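Local coordinates for major capsid protein (Faustovirus, PDB 5J7O) that probably forms, as a double jelly-roll major capsid protein, the trimeric building block of the icosahedral shell of a large double-stranded DNA virus, at residues Tyr150-Gln155 with Thr345-Leu350; Tyr157-Gly162 with Pro337-Leu342. One frame throughout, in Å; residues are numbered along the deposited sequence.

Contact 1: residues Tyr150-Gln155 with Thr345-Leu350; sequences YTLYTQ and TVETLL
Thr154 and Thr345 face each other in an antiparallel pair of strands, where the carbonyl O of Thr154 takes two donors from Thr345. The backbone N of Thr345 lies 2.8 Å from Thr154 O. The hydroxyl OG1 of Thr345 reaches the same Thr154 O at 2.6 Å, from above the carbonyl plane. A chi1 of 50° sets that hydroxyl between its own backbone N and carbonyl carbon, turned to the partner strand. Leu152 and Glu347 come next on the same face and run side by side, with Leu152 CD2 3.6 Å from Glu347 OE2. A water joins the two pairs: it donates to Glu347 OE2 at 2.9 Å, gives a weak bond to Leu152 O and is hydrogen-bonded to Thr154 OG1. Glu347 OE1 is hydrogen-bonded to the hydroxyl of Tyr367, so both carboxylate oxygens have partners. These are two central strands of a mixed sheet in the double jelly-roll capsid protein. Strand 138-142 pairs with the other edge of 150-155, and strand 364-375 with the other edge of 345-350. On the opposite face, Val346 CG2 packs 3.7 Å from Tyr153 CD2, while Val346 CG1 lies 3.9 Å from Thr151 CG2. Leu254 and Pro250 of a second subunit pack on Tyr153 and Val346. Farther along, Leu349 CD1 sits at the edge of the Tyr150 ring, whose hydroxyl is bonded to Asp130.

Contact 2: residues Tyr157-Gly162 with Pro337-Leu342; sequences YVNQQG and PGNLFL
Phe341 and Val158 form the last hydrogen-bonded pair before two antiparallel strands part, and their side chains cross at about a right angle. Val158 leads into a type I beta turn, Asn159 to Gly162. In the 337-342 segment of the same chain, Asn339 is the centre of an inverse gamma turn that leads into strand 341-351. The Phe341 ring turns its edge to the backbone of the partner segment. CG stands anti to the carbonyl carbon, which brings CD2 to 3.5 Å from Asn159 C and CE2 to 3.3 Å from Gln160 N. Val158 CG2 packs on the CB of Phe341 at 4.0 Å. Ile241 of a third subunit packs on both Phe341 and Asn339, so this end of the strand pair lies at a trimer interface.

Tyr157 and Leu342 lie on the other face of the sheet and cross at a slant. Leu342 CD1 meets Tyr157 CE1 at 3.6 Å, while Leu340 CD1 touches the Tyr157 CB at 4.0 Å. The two leucines thus meet different parts of one tyrosine. The phenol oxygen extends beyond them to the backbone O of Ala121, which fixes the far end of the ring.

The amide of Asn339 lies against the start of the turn. Its CG is anti to the backbone N (chi1 -167°), which carries the amide across to Asn159 and Gln160. ND2 lies 3.4 Å from Asn159 CB and also donates to a water that accepts from Gln161 N. OD1 of Asn339 accepts from Gln160 N at 2.7 Å, with a bent N-H...O angle of 141° and the donor tilted 23° from the carbonyl plane.

How the contacts relate
From the N terminus, strand 149-158 supplies the first side of contact 1 and then, near its end, that of contact 2. The chain turns away after Val158 and runs through other strands and helices before it returns at 337-342. There contact 2 closes the inner loop. Strand 341-351 then continues to 345-350, where contact 1 closes the outer loop, so contact 2 is nested within contact 1. Both join neighbouring strands 149-158 and 341-351 of the mixed sheet, contact 2 where they run into turns. Their centres are about 21 Å apart. Gln155 NE2, hydrogen-bonded to Thr344 OG1, packs 3.9 Å from Leu342 CD2. Contact 1 adjoins the second subunit, contact 2 mainly the third.

Contact 1: residues Tyr150-Gln155 with Thr345-Leu350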
# COMPACT_ATOMS: atom_id res chain seq x y z
N TYR B 150 -39.55 27.49 -16.25
CA TYR B 150 -39.66 26.59 -17.39
C TYR B 150 -38.50 25.61 -17.32
O TYR B 150 -37.33 26.01 -17.40
CB TYR B 150 -39.64 27.39 -18.69
CG TYR B 150 -39.80 26.57 -19.96
CD1 TYR B 150 -41.03 26.02 -20.31
CD2 TYR B 150 -38.73 26.39 -20.83
CE1 TYR B 150 -41.18 25.29 -21.47
CE2 TYR B 150 -38.88 25.67 -22.00
CZ TYR B 150 -40.10 25.12 -22.32
OH TYR B 150 -40.24 24.39 -23.48
N THR B 151 -38.81 24.33 -17.14
CA THR B 151 -37.81 23.29 -16.94
C THR B 151 -37.68 22.48 -18.23
O THR B 151 -38.64 21.84 -18.66
CB THR B 151 -38.17 22.38 -15.77
OG1 THR B 151 -38.33 23.17 -14.59
CG2 THR B 151 -37.08 21.35 -15.54
N LEU B 152 -36.49 22.51 -18.83
CA LEU B 152 -36.23 21.90 -20.13
C LEU B 152 -35.27 20.73 -19.95
O LEU B 152 -34.15 20.91 -19.45
CB LEU B 152 -35.66 22.93 -21.10
CG LEU B 152 -35.53 22.51 -22.56
CD1 LEU B 152 -36.90 22.48 -23.23
CD2 LEU B 152 -34.58 23.43 -23.31
N TYR B 153 -35.70 19.55 -20.38
CA TYR B 153 -34.90 18.33 -20.30
C TYR B 153 -34.39 17.97 -21.69
O TYR B 153 -35.18 17.84 -22.63
CB TYR B 153 -35.72 17.17 -19.74
CG TYR B 153 -36.44 17.47 -18.44
CD1 TYR B 153 -37.69 18.07 -18.44
CD2 TYR B 153 -35.88 17.13 -17.21
CE1 TYR B 153 -38.36 18.34 -17.26
CE2 TYR B 153 -36.54 17.39 -16.03
CZ TYR B 153 -37.78 18.00 -16.05
OH TYR B 153 -38.43 18.26 -14.87
N THR B 154 -33.08 17.81 -21.82
CA THR B 154 -32.46 17.42 -23.08
C THR B 154 -31.50 16.27 -22.84
O THR B 154 -30.68 16.33 -21.91
CB THR B 154 -31.72 18.60 -23.73
OG1 THR B 154 -32.58 19.74 -23.78
CG2 THR B 154 -31.29 18.24 -25.15
N GLN B 155 -31.60 15.24 -23.66
CA GLN B 155 -30.69 14.10 -23.62
C GLN B 155 -30.16 13.83 -25.02
O GLN B 155 -30.91 13.89 -26.00
CB GLN B 155 -31.37 12.85 -23.05
CG GLN B 155 -31.65 12.93 -21.56
CD GLN B 155 -32.28 11.66 -21.02
OE1 GLN B 155 -33.41 11.32 -21.34
NE2 GLN B 155 -31.53 10.94 -20.18
N THR B 345 -29.05 16.70 -19.63
CA THR B 345 -29.03 18.13 -19.32
C THR B 345 -30.41 18.59 -18.89
O THR B 345 -31.41 18.32 -19.57
CB THR B 345 -28.56 18.94 -20.53
OG1 THR B 345 -29.29 18.55 -21.69
CG2 THR B 345 -27.08 18.72 -20.77
N VAL B 346 -30.46 19.30 -17.77
CA VAL B 346 -31.66 19.98 -17.30
C VAL B 346 -31.37 21.47 -17.25
O VAL B 346 -30.37 21.89 -16.63
CB VAL B 346 -32.13 19.47 -15.93
CG1 VAL B 346 -33.30 20.30 -15.42
CG2 VAL B 346 -32.51 18.00 -16.01
N GLU B 347 -32.21 22.27 -17.89
CA GLU B 347 -32.11 23.72 -17.86
C GLU B 347 -33.39 24.29 -17.27
O GLU B 347 -34.49 23.88 -17.65
CB GLU B 347 -31.88 24.30 -19.25
CG GLU B 347 -30.57 23.87 -19.89
CD GLU B 347 -30.51 24.20 -21.37
OE1 GLU B 347 -29.85 25.20 -21.74
OE2 GLU B 347 -31.13 23.47 -22.16
N THR B 348 -33.24 25.22 -16.33
CA THR B 348 -34.37 25.91 -15.72
C THR B 348 -34.30 27.39 -16.10
O THR B 348 -33.24 28.01 -15.98
CB THR B 348 -34.37 25.76 -14.20
OG1 THR B 348 -33.15 26.28 -13.66
CG2 THR B 348 -34.51 24.29 -13.82
N LEU B 349 -35.42 27.93 -16.58
CA LEU B 349 -35.52 29.33 -16.97
C LEU B 349 -36.55 30.01 -16.08
O LEU B 349 -37.74 29.69 -16.16
CB LEU B 349 -35.90 29.47 -18.45
CG LEU B 349 -34.83 29.21 -19.51
CD1 LEU B 349 -34.59 27.72 -19.72
CD2 LEU B 349 -35.21 29.89 -20.82
N LEU B 350 -36.09 30.93 -15.24
CA LEU B 350 -36.97 31.69 -14.36
C LEU B 350 -37.32 33.00 -15.04
O LEU B 350 -36.54 33.96 -15.01
CB LEU B 350 -36.32 31.91 -13.00
CG LEU B 350 -37.06 32.83 -12.01
CD1 LEU B 350 -38.44 32.29 -11.70
CD2 LEU B 350 -36.25 33.01 -10.74
O HOH W 1 -32.55 21.05 -21.59

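Contact 2: residues Tyr157-Gly162 with Pro337-Leu342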
# COMPACT_ATOMS: atom_id res chain seq x y z
N TYR B 157 -26.35 11.99 -27.24
CA TYR B 157 -25.16 11.16 -27.19
C TYR B 157 -23.96 11.95 -27.69
O TYR B 157 -24.05 12.66 -28.70
CB TYR B 157 -25.33 9.89 -28.03
CG TYR B 157 -26.41 8.97 -27.52
CD1 TYR B 157 -26.28 8.32 -26.30
CD2 TYR B 157 -27.56 8.74 -28.27
CE1 TYR B 157 -27.27 7.47 -25.83
CE2 TYR B 157 -28.55 7.89 -27.81
CZ TYR B 157 -28.40 7.26 -26.59
OH TYR B 157 -29.39 6.42 -26.14
N VAL B 158 -22.84 11.84 -26.97
CA VAL B 158 -21.60 12.52 -27.32
C VAL B 158 -20.44 11.55 -27.16
O VAL B 158 -20.54 10.53 -26.49
CB VAL B 158 -21.37 13.78 -26.45
CG1 VAL B 158 -22.39 14.86 -26.77
CG2 VAL B 158 -21.42 13.41 -24.97
N ASN B 159 -19.33 11.89 -27.81
CA ASN B 159 -18.07 11.22 -27.55
C ASN B 159 -17.33 11.98 -26.44
O ASN B 159 -17.88 12.91 -25.84
CB ASN B 159 -17.25 11.09 -28.83
CG ASN B 159 -17.10 12.40 -29.57
OD1 ASN B 159 -17.45 13.47 -29.06
ND2 ASN B 159 -16.57 12.34 -30.79
N GLN B 160 -16.08 11.60 -26.16
CA GLN B 160 -15.36 12.25 -25.07
C GLN B 160 -15.16 13.74 -25.36
O GLN B 160 -15.27 14.57 -24.45
CB GLN B 160 -14.01 11.57 -24.84
CG GLN B 160 -13.26 12.16 -23.64
CD GLN B 160 -11.87 11.60 -23.47
OE1 GLN B 160 -11.13 11.43 -24.44
NE2 GLN B 160 -11.51 11.30 -22.23
N GLN B 161 -14.86 14.09 -26.61
CA GLN B 161 -14.65 15.49 -26.95
C GLN B 161 -15.94 16.30 -26.90
O GLN B 161 -15.88 17.53 -26.87
CB GLN B 161 -14.02 15.60 -28.34
CG GLN B 161 -13.26 16.89 -28.57
CD GLN B 161 -12.50 16.90 -29.88
OE1 GLN B 161 -12.90 16.26 -30.85
NE2 GLN B 161 -11.38 17.62 -29.92
N GLY B 162 -17.10 15.64 -26.88
CA GLY B 162 -18.37 16.31 -26.76
C GLY B 162 -19.15 16.45 -28.05
O GLY B 162 -20.22 17.07 -28.05
N PRO B 337 -18.72 -0.01 -22.16
CA PRO B 337 -18.98 1.19 -22.97
C PRO B 337 -17.70 1.80 -23.51
O PRO B 337 -16.67 1.84 -22.82
CB PRO B 337 -19.68 2.14 -21.99
CG PRO B 337 -20.30 1.24 -20.98
CD PRO B 337 -19.35 0.08 -20.83
N GLY B 338 -17.76 2.26 -24.75
CA GLY B 338 -16.64 2.88 -25.43
C GLY B 338 -16.71 4.39 -25.41
O GLY B 338 -17.10 5.00 -24.41
N ASN B 339 -16.36 5.00 -26.54
CA ASN B 339 -16.36 6.46 -26.67
C ASN B 339 -17.75 6.95 -27.07
O ASN B 339 -17.95 7.60 -28.10
CB ASN B 339 -15.30 6.90 -27.66
CG ASN B 339 -15.04 8.40 -27.61
OD1 ASN B 339 -15.27 9.04 -26.59
ND2 ASN B 339 -14.56 8.95 -28.72
N LEU B 340 -18.73 6.63 -26.23
CA LEU B 340 -20.11 7.03 -26.45
C LEU B 340 -20.74 7.30 -25.09
O LEU B 340 -20.77 6.41 -24.23
CB LEU B 340 -20.89 5.94 -27.20
CG LEU B 340 -22.34 6.26 -27.58
CD1 LEU B 340 -22.39 7.33 -28.67
CD2 LEU B 340 -23.06 4.99 -28.03
N PHE B 341 -21.24 8.52 -24.89
CA PHE B 341 -21.74 8.95 -23.60
C PHE B 341 -23.12 9.56 -23.75
O PHE B 341 -23.38 10.30 -24.71
CB PHE B 341 -20.80 9.97 -22.95
CG PHE B 341 -19.37 9.52 -22.89
CD1 PHE B 341 -18.89 8.80 -21.81
CD2 PHE B 341 -18.49 9.83 -23.93
CE1 PHE B 341 -17.58 8.39 -21.76
CE2 PHE B 341 -17.18 9.42 -23.88
CZ PHE B 341 -16.72 8.70 -22.80
N LEU B 342 -24.01 9.25 -22.81
CA LEU B 342 -25.34 9.85 -22.76
C LEU B 342 -25.27 11.15 -21.97
O LEU B 342 -24.95 11.13 -20.77
CB LEU B 342 -26.34 8.89 -22.12
CG LEU B 342 -27.75 9.47 -21.89
CD1 LEU B 342 -28.51 9.59 -23.21
CD2 LEU B 342 -28.52 8.63 -20.89
O HOH W 2 -13.90 12.13 -28.75